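Local atomic coordinates of uncharacterized protein (Burkholderia pseudomallei K96243, PDB entry 3WX6), a protein that forms hexameric rings as the Hcp component of the type VI secretion system and probably builds the tube through which effectors are delivered. Residues Lys12-Ile17 with Leu73-Lys78; Ile59-Glu64 with Glu83-Thr88. All blocks are in the same frame, centred on the assembly; numbering follows the deposited sequence.

Contact 1 (Lys12-Ile17 with Leu73-Lys78); sequences KTQGEI and LQALGK
The side-chain amides of Gln14 and Gln74 lie stacked, their planes 27° apart, so that one face of each looks at the other. Their overlap is uneven: Gln14 OE1 sits over the face of the Gln74 amide, 3.5 Å from Gln74 CD and 3.7 Å from both Gln74 OE1 and Gln74 NE2. Behind it, Gln14 CG approaches Gln74 NE2 at 3.9 Å. At the other end of the Gln14 amide, NE2 turns from the stack toward the helix, where its hydrogen bond to the backbone oxygen of Gln71 fixes the rotation of the group. The same nitrogen lies 4.2 Å from Ala75 CB, one helix position beyond Gln74.

Both glutamines use extended chains. Gln14 has CG anti to its carbonyl carbon (chi1 -68°) and runs from the turn to the helix flank; Gln74 reaches out from the helix, its CB 3.8 Å from Gln14 OE1. The facing amides are not hydrogen-bonded to each other. Each is anchored separately, since Gln74 OE1 accepts from the backbone nitrogen of Ala163 in a second subunit. The start of the turn is pinned too, with one carboxylate oxygen of Glu80, OE1, taking the backbone N-H groups of Thr13 and Gln14.

Inward of the amides, Ala75 packs on Ile115 of strand 114-120, so the helix is held between the sheet beneath it and the turn at its flank. The stack thus joins the turn after strand 8-11 to the side of helix 69-78, the helix that accompanies the beta barrel of the Hcp fold, close to a subunit boundary.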
ATOM      1  N   LYS A  12      16.121 -36.150  -7.744  1.00 21.15           N
ATOM      2  CA  LYS A  12      16.738 -37.374  -7.239  1.00 22.49           C
ATOM      3  C   LYS A  12      16.007 -38.597  -7.753  1.00 23.20           C
ATOM      4  O   LYS A  12      16.611 -39.626  -8.048  1.00 24.62           O
ATOM      5  CB  LYS A  12      16.724 -37.392  -5.709  1.00 28.38           C
ATOM      6  CG  LYS A  12      18.033 -37.776  -5.054  1.00 32.88           C
ATOM      7  CD  LYS A  12      19.066 -36.676  -5.204  1.00 35.73           C
ATOM      8  CE  LYS A  12      20.296 -36.956  -4.360  1.00 38.79           C
ATOM      9  NZ  LYS A  12      21.103 -35.718  -4.174  1.00 38.69           N
ATOM     10  N   THR A  13      14.694 -38.443  -7.879  1.00 23.99           N
ATOM     11  CA  THR A  13      13.765 -39.540  -8.099  1.00 23.55           C
ATOM     12  C   THR A  13      13.114 -39.421  -9.467  1.00 25.39           C
ATOM     13  O   THR A  13      13.221 -40.326 -10.294  1.00 25.48           O
ATOM     14  CB  THR A  13      12.670 -39.576  -7.014  1.00 25.86           C
ATOM     15  OG1 THR A  13      13.250 -39.907  -5.745  1.00 29.14           O
ATOM     16  CG2 THR A  13      11.611 -40.602  -7.360  1.00 24.91           C
ATOM     17  N   GLN A  14      12.435 -38.301  -9.691  1.00 26.24           N
ATOM     18  CA  GLN A  14      11.697 -38.061 -10.927  1.00 27.75           C
ATOM     19  C   GLN A  14      12.586 -37.870 -12.159  1.00 30.21           C
ATOM     20  O   GLN A  14      12.081 -37.714 -13.272  1.00 35.10           O
ATOM     21  CB  GLN A  14      10.792 -36.834 -10.756  1.00 24.83           C
ATOM     22  CG  GLN A  14       9.637 -37.038  -9.786  1.00 22.80           C
ATOM     23  CD  GLN A  14       8.800 -35.797  -9.599  1.00 19.83           C
ATOM     24  OE1 GLN A  14       7.598 -35.792  -9.884  1.00 22.84           O
ATOM     25  NE2 GLN A  14       9.427 -34.733  -9.112  1.00 14.48           N
ATOM     26  N   GLY A  15      13.901 -37.879 -11.972  1.00 23.98           N
ATOM     27  CA  GLY A  15      14.808 -37.646 -13.080  1.00 20.21           C
ATOM     28  C   GLY A  15      14.725 -36.242 -13.638  1.00 20.93           C
ATOM     29  O   GLY A  15      14.620 -35.283 -12.881  1.00 25.05           O
ATOM     30  N   GLU A  16      14.712 -36.113 -14.960  1.00 22.66           N
ATOM     31  CA  GLU A  16      14.698 -34.785 -15.555  1.00 30.43           C
ATOM     32  C   GLU A  16      13.286 -34.261 -15.713  1.00 31.74           C
ATOM     33  O   GLU A  16      12.374 -34.963 -16.149  1.00 37.94           O
ATOM     34  CB  GLU A  16      15.416 -34.767 -16.911  1.00 41.05           C
ATOM     35  CG  GLU A  16      16.630 -35.688 -17.028  1.00 53.11           C
ATOM     36  CD  GLU A  16      17.594 -35.256 -18.133  1.00 63.93           C
ATOM     37  OE1 GLU A  16      17.130 -34.704 -19.155  1.00 69.60           O
ATOM     38  OE2 GLU A  16      18.820 -35.447 -17.967  1.00 64.84           O
ATOM     39  N   ILE A  17      13.146 -32.992 -15.358  1.00 25.85           N
ATOM     40  CA  ILE A  17      11.869 -32.323 -15.216  1.00 22.04           C
ATOM     41  C   ILE A  17      11.735 -31.203 -16.252  1.00 22.72           C
ATOM     42  O   ILE A  17      12.523 -30.257 -16.262  1.00 31.84           O
ATOM     43  CB  ILE A  17      11.740 -31.791 -13.766  1.00 19.34           C
ATOM     44  CG1 ILE A  17      11.509 -32.953 -12.794  1.00  9.79           C
ATOM     45  CG2 ILE A  17      10.652 -30.795 -13.637  1.00 20.79           C
ATOM     46  CD1 ILE A  17      11.552 -32.545 -11.348  1.00  9.76           C
ATOM     47  N   LEU A  73       5.754 -30.101  -7.390  1.00 26.09           N
ATOM     48  CA  LEU A  73       4.807 -30.198  -6.276  1.00 21.97           C
ATOM     49  C   LEU A  73       4.943 -31.535  -5.545  1.00 21.25           C
ATOM     50  O   LEU A  73       4.734 -31.605  -4.335  1.00 24.18           O
ATOM     51  CB  LEU A  73       3.368 -30.010  -6.775  1.00 20.48           C
ATOM     52  CG  LEU A  73       2.261 -29.699  -5.754  1.00 20.04           C
ATOM     53  CD1 LEU A  73       2.400 -28.292  -5.214  1.00 13.96           C
ATOM     54  CD2 LEU A  73       0.882 -29.893  -6.357  1.00 13.89           C
ATOM     55  N   GLN A  74       5.285 -32.589  -6.282  1.00 17.03           N
ATOM     56  CA  GLN A  74       5.606 -33.883  -5.678  1.00 15.03           C
ATOM     57  C   GLN A  74       6.931 -33.844  -4.926  1.00 13.76           C
ATOM     58  O   GLN A  74       7.064 -34.422  -3.845  1.00 14.04           O
ATOM     59  CB  GLN A  74       5.653 -34.982  -6.748  1.00 14.83           C
ATOM     60  CG  GLN A  74       6.051 -36.357  -6.218  1.00 13.85           C
ATOM     61  CD  GLN A  74       5.925 -37.451  -7.262  1.00 20.10           C
ATOM     62  OE1 GLN A  74       4.950 -37.501  -8.011  1.00 22.50           O
ATOM     63  NE2 GLN A  74       6.914 -38.339  -7.312  1.00 18.21           N
ATOM     64  N   ALA A  75       7.909 -33.156  -5.502  1.00 15.48           N
ATOM     65  CA  ALA A  75       9.215 -33.027  -4.878  1.00 13.80           C
ATOM     66  C   ALA A  75       9.087 -32.289  -3.561  1.00 13.84           C
ATOM     67  O   ALA A  75       9.724 -32.640  -2.573  1.00 17.60           O
ATOM     68  CB  ALA A  75      10.176 -32.311  -5.804  1.00 13.82           C
ATOM     69  N   LEU A  76       8.246 -31.263  -3.564  1.00 18.32           N
ATOM     70  CA  LEU A  76       8.032 -30.426  -2.395  1.00 25.64           C
ATOM     71  C   LEU A  76       7.426 -31.216  -1.235  1.00 29.82           C
ATOM     72  O   LEU A  76       7.823 -31.039  -0.083  1.00 34.52           O
ATOM     73  CB  LEU A  76       7.135 -29.238  -2.761  1.00 27.60           C
ATOM     74  CG  LEU A  76       6.409 -28.489  -1.641  1.00 29.11           C
ATOM     75  CD1 LEU A  76       7.397 -27.766  -0.737  1.00 25.65           C
ATOM     76  CD2 LEU A  76       5.388 -27.522  -2.219  1.00 28.83           C
ATOM     77  N   GLY A  77       6.465 -32.084  -1.536  1.00 32.98           N
ATOM     78  CA  GLY A  77       5.832 -32.887  -0.505  1.00 30.18           C
ATOM     79  C   GLY A  77       6.643 -34.095  -0.074  1.00 28.95           C
ATOM     80  O   GLY A  77       6.554 -34.523   1.079  1.00 29.88           O
ATOM     81  N   LYS A  78       7.438 -34.642  -0.991  1.00 26.04           N
ATOM     82  CA  LYS A  78       8.251 -35.819  -0.692  1.00 22.09           C
ATOM     83  C   LYS A  78       9.674 -35.489  -0.236  1.00 23.55           C
ATOM     84  O   LYS A  78      10.456 -36.401   0.042  1.00 23.42           O
ATOM     85  CB  LYS A  78       8.320 -36.757  -1.899  1.00 20.08           C
ATOM     86  CG  LYS A  78       7.023 -37.501  -2.213  1.00 19.45           C
ATOM     87  CD  LYS A  78       7.289 -38.689  -3.145  1.00 23.27           C
ATOM     88  CE  LYS A  78       6.027 -39.505  -3.404  1.00 29.91           C
ATOM     89  NZ  LYS A  78       5.611 -40.318  -2.227  1.00 31.79           N
TER

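Contact 2 (Ile59-Glu64 with Glu83-Thr88); sequences ITLTKE and EEFEIT
Phe85 meets Leu61 with the end of its ring: CZ stands 4.1 Å from Leu61 CD1 and equally 4.1 Å from Leu61 CD2, touched by both methyls of one leucine. CD1 lies at the ring edge, near its plane, while CD2 is displaced from that plane on the side opposite to Ile59. Ile59 approaches obliquely, CG2 coming to 4.1 Å from Phe85 CE1. Phe85 has CG anti to its backbone N (chi1 -158°), which carries the ring out from strand 84-87 to the facing strand.

Leu61 serves two partners at once. Besides touching the ring, CD2 meets Ile87 CD1 tip to tip at 4.0 Å, and the two strands are thereby linked at a second point, two residues along from Phe85. All four side chains are buried.

Strands 59-63 and 84-87 belong to different sheets. Their axes pass 11.5 Å apart at 72°, so the two strands cross steeply where their sheets face each other across the barrel interior, and the backbones touch nowhere. The core continues beyond them: Phe146 meets the Phe85 ring with planes at about 55°, Val9 lines Phe85 in its own sheet, and Tyr108 and Phe110 pack on Ile87 and Ile59.

Only carbon atoms make the closest approaches. Cohesion here therefore comes from burying apolar surface and from the fit of methyls around a ring, with no polar bond between the two segments to add direction.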
ATOM      1  N   ILE A  59      16.337 -19.186  -3.415  1.00 13.83           N
ATOM      2  CA  ILE A  59      15.990 -18.594  -4.701  1.00 16.16           C
ATOM      3  C   ILE A  59      14.524 -18.883  -5.020  1.00 18.28           C
ATOM      4  O   ILE A  59      14.063 -20.022  -4.929  1.00 19.27           O
ATOM      5  CB  ILE A  59      16.929 -19.094  -5.846  1.00 15.27           C
ATOM      6  CG1 ILE A  59      16.675 -18.313  -7.137  1.00 16.97           C
ATOM      7  CG2 ILE A  59      16.819 -20.605  -6.062  1.00 13.06           C
ATOM      8  CD1 ILE A  59      17.714 -18.571  -8.203  1.00 19.75           C
ATOM      9  N   THR A  60      13.779 -17.835  -5.349  1.00 18.71           N
ATOM     10  CA  THR A  60      12.363 -17.982  -5.649  1.00 22.95           C
ATOM     11  C   THR A  60      12.097 -17.800  -7.132  1.00 23.48           C
ATOM     12  O   THR A  60      12.352 -16.735  -7.680  1.00 24.20           O
ATOM     13  CB  THR A  60      11.504 -16.967  -4.858  1.00 26.11           C
ATOM     14  OG1 THR A  60      11.568 -17.263  -3.456  1.00 28.55           O
ATOM     15  CG2 THR A  60      10.057 -17.031  -5.310  1.00 26.05           C
ATOM     16  N   LEU A  61      11.565 -18.836  -7.772  1.00 18.69           N
ATOM     17  CA  LEU A  61      11.301 -18.785  -9.204  1.00 14.47           C
ATOM     18  C   LEU A  61       9.815 -18.630  -9.472  1.00 15.19           C
ATOM     19  O   LEU A  61       9.004 -19.395  -8.947  1.00 14.58           O
ATOM     20  CB  LEU A  61      11.818 -20.048  -9.914  1.00 12.93           C
ATOM     21  CG  LEU A  61      13.309 -20.387 -10.078  1.00 17.42           C
ATOM     22  CD1 LEU A  61      14.032 -20.541  -8.768  1.00 20.95           C
ATOM     23  CD2 LEU A  61      13.472 -21.645 -10.922  1.00 15.34           C
ATOM     24  N   THR A  62       9.450 -17.645 -10.287  1.00 19.48           N
ATOM     25  CA  THR A  62       8.066 -17.553 -10.739  1.00 28.50           C
ATOM     26  C   THR A  62       8.011 -17.963 -12.201  1.00 33.13           C
ATOM     27  O   THR A  62       8.912 -17.657 -12.980  1.00 31.34           O
ATOM     28  CB  THR A  62       7.441 -16.139 -10.535  1.00 54.68           C
ATOM     29  OG1 THR A  62       6.042 -16.180 -10.848  1.00 57.79           O
ATOM     30  CG2 THR A  62       8.110 -15.096 -11.399  1.00 53.28           C
ATOM     31  N   LYS A  63       6.956 -18.691 -12.542  1.00 32.19           N
ATOM     32  CA  LYS A  63       6.759 -19.232 -13.880  1.00 31.88           C
ATOM     33  C   LYS A  63       5.297 -19.644 -13.993  1.00 32.89           C
ATOM     34  O   LYS A  63       4.583 -19.635 -12.989  1.00 37.95           O
ATOM     35  CB  LYS A  63       7.715 -20.404 -14.126  1.00 26.74           C
ATOM     36  CG  LYS A  63       7.223 -21.747 -13.595  1.00 26.68           C
ATOM     37  CD  LYS A  63       8.342 -22.776 -13.623  1.00 28.22           C
ATOM     38  CE  LYS A  63       7.825 -24.197 -13.467  1.00 32.61           C
ATOM     39  NZ  LYS A  63       6.701 -24.302 -12.502  1.00 35.27           N
ATOM     40  N   GLU A  64       4.831 -19.990 -15.190  1.00 30.05           N
ATOM     41  CA  GLU A  64       3.462 -20.479 -15.304  1.00 34.89           C
ATOM     42  C   GLU A  64       3.289 -21.886 -14.723  1.00 40.44           C
ATOM     43  O   GLU A  64       3.988 -22.268 -13.789  1.00 44.83           O
ATOM     44  CB  GLU A  64       2.972 -20.457 -16.753  1.00 39.57           C
ATOM     45  CG  GLU A  64       2.606 -19.083 -17.323  1.00 44.68           C
ATOM     46  CD  GLU A  64       3.727 -18.064 -17.306  1.00 49.67           C
ATOM     47  OE1 GLU A  64       4.823 -18.361 -16.793  1.00 52.00           O
ATOM     48  OE2 GLU A  64       3.502 -16.946 -17.818  1.00 51.36           O
ATOM     49  N   GLU A  83      18.813 -33.063  -8.126  1.00 40.82           N
ATOM     50  CA  GLU A  83      20.137 -33.586  -8.440  1.00 43.51           C
ATOM     51  C   GLU A  83      20.960 -32.581  -9.240  1.00 41.96           C
ATOM     52  O   GLU A  83      22.159 -32.430  -9.010  1.00 38.91           O
ATOM     53  CB  GLU A  83      20.018 -34.903  -9.215  1.00 48.02           C
ATOM     54  CG  GLU A  83      21.117 -35.917  -8.913  1.00 53.03           C
ATOM     55  CD  GLU A  83      20.920 -37.216  -9.676  1.00 59.01           C
ATOM     56  OE1 GLU A  83      20.015 -37.256 -10.537  1.00 62.35           O
ATOM     57  OE2 GLU A  83      21.655 -38.196  -9.418  1.00 61.33           O
ATOM     58  N   GLU A  84      20.314 -31.916 -10.193  1.00 43.17           N
ATOM     59  CA  GLU A  84      20.889 -30.749 -10.854  1.00 42.00           C
ATOM     60  C   GLU A  84      19.950 -29.545 -10.736  1.00 35.68           C
ATOM     61  O   GLU A  84      18.746 -29.660 -10.952  1.00 37.67           O
ATOM     62  CB  GLU A  84      21.218 -31.046 -12.323  1.00 46.36           C
ATOM     63  CG  GLU A  84      21.683 -29.824 -13.105  1.00 51.22           C
ATOM     64  CD  GLU A  84      21.905 -30.106 -14.579  1.00 56.41           C
ATOM     65  OE1 GLU A  84      21.393 -31.132 -15.082  1.00 58.69           O
ATOM     66  OE2 GLU A  84      22.597 -29.298 -15.234  1.00 57.57           O
ATOM     67  N   PHE A  85      20.512 -28.397 -10.382  1.00 26.68           N
ATOM     68  CA  PHE A  85      19.767 -27.146 -10.359  1.00 19.39           C
ATOM     69  C   PHE A  85      20.657 -26.082 -10.949  1.00 16.99           C
ATOM     70  O   PHE A  85      21.546 -25.545 -10.294  1.00 16.60           O
ATOM     71  CB  PHE A  85      19.323 -26.779  -8.951  1.00 19.93           C
ATOM     72  CG  PHE A  85      18.160 -25.833  -8.914  1.00 19.13           C
ATOM     73  CD1 PHE A  85      18.362 -24.460  -8.906  1.00 18.35           C
ATOM     74  CD2 PHE A  85      16.865 -26.314  -8.915  1.00 18.69           C
ATOM     75  CE1 PHE A  85      17.289 -23.586  -8.873  1.00 17.50           C
ATOM     76  CE2 PHE A  85      15.793 -25.449  -8.891  1.00 19.03           C
ATOM     77  CZ  PHE A  85      16.002 -24.081  -8.864  1.00 19.12           C
ATOM     78  N   GLU A  86      20.414 -25.802 -12.216  1.00 17.20           N
ATOM     79  CA  GLU A  86      21.263 -24.905 -12.950  1.00 19.40           C
ATOM     80  C   GLU A  86      20.412 -23.869 -13.652  1.00 11.68           C
ATOM     81  O   GLU A  86      19.522 -24.194 -14.433  1.00 14.81           O
ATOM     82  CB  GLU A  86      22.125 -25.729 -13.916  1.00 23.15           C
ATOM     83  CG  GLU A  86      22.682 -25.010 -15.105  1.00 25.37           C
ATOM     84  CD  GLU A  86      23.802 -25.792 -15.770  1.00 27.34           C
ATOM     85  OE1 GLU A  86      24.419 -26.637 -15.086  1.00 23.58           O
ATOM     86  OE2 GLU A  86      24.075 -25.558 -16.966  1.00 32.59           O
ATOM     87  N   ILE A  87      20.680 -22.612 -13.332  1.00 15.72           N
ATOM     88  CA  ILE A  87      19.904 -21.512 -13.866  1.00 17.73           C
ATOM     89  C   ILE A  87      20.788 -20.683 -14.794  1.00 22.76           C
ATOM     90  O   ILE A  87      21.786 -20.112 -14.351  1.00 26.58           O
ATOM     91  CB  ILE A  87      19.341 -20.617 -12.733  1.00 51.54           C
ATOM     92  CG1 ILE A  87      18.095 -21.238 -12.086  1.00 49.09           C
ATOM     93  CG2 ILE A  87      18.987 -19.245 -13.260  1.00 50.44           C
ATOM     94  CD1 ILE A  87      16.872 -21.261 -12.973  1.00 45.01           C
ATOM     95  N   THR A  88      20.470 -20.664 -16.086  1.00 23.57           N
ATOM     96  CA  THR A  88      21.251 -19.863 -17.026  1.00 24.36           C
ATOM     97  C   THR A  88      20.440 -18.603 -17.263  1.00 29.06           C
ATOM     98  O   THR A  88      19.215 -18.644 -17.377  1.00 28.89           O
ATOM     99  CB  THR A  88      21.565 -20.611 -18.343  1.00 20.36           C
ATOM    100  OG1 THR A  88      22.413 -19.803 -19.171  1.00 16.87           O
ATOM    101  CG2 THR A  88      20.321 -20.931 -19.092  1.00 23.49           C
TER

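How the contacts relate
Strand 8-11 leads into the turn 12-17, after which the chain passes through strand 36-40 to strand 56-63, home of 59-64. Helix 69-78 follows, and 73-78 returns to the turn, closing contact 1 over 55 intervening residues. Strand 82-87 comes next; its segment 83-88 meets 59-64 and closes contact 2 over a shorter loop of 18 residues that carries the helix. The segments alternate along the chain, so the two loops cross. The centres of contact 1 and contact 2 lie about 13 Å apart. Contact 2 joins the two sheets in the interior, whereas contact 1 fastens the connecting helix to the first turn at the periphery.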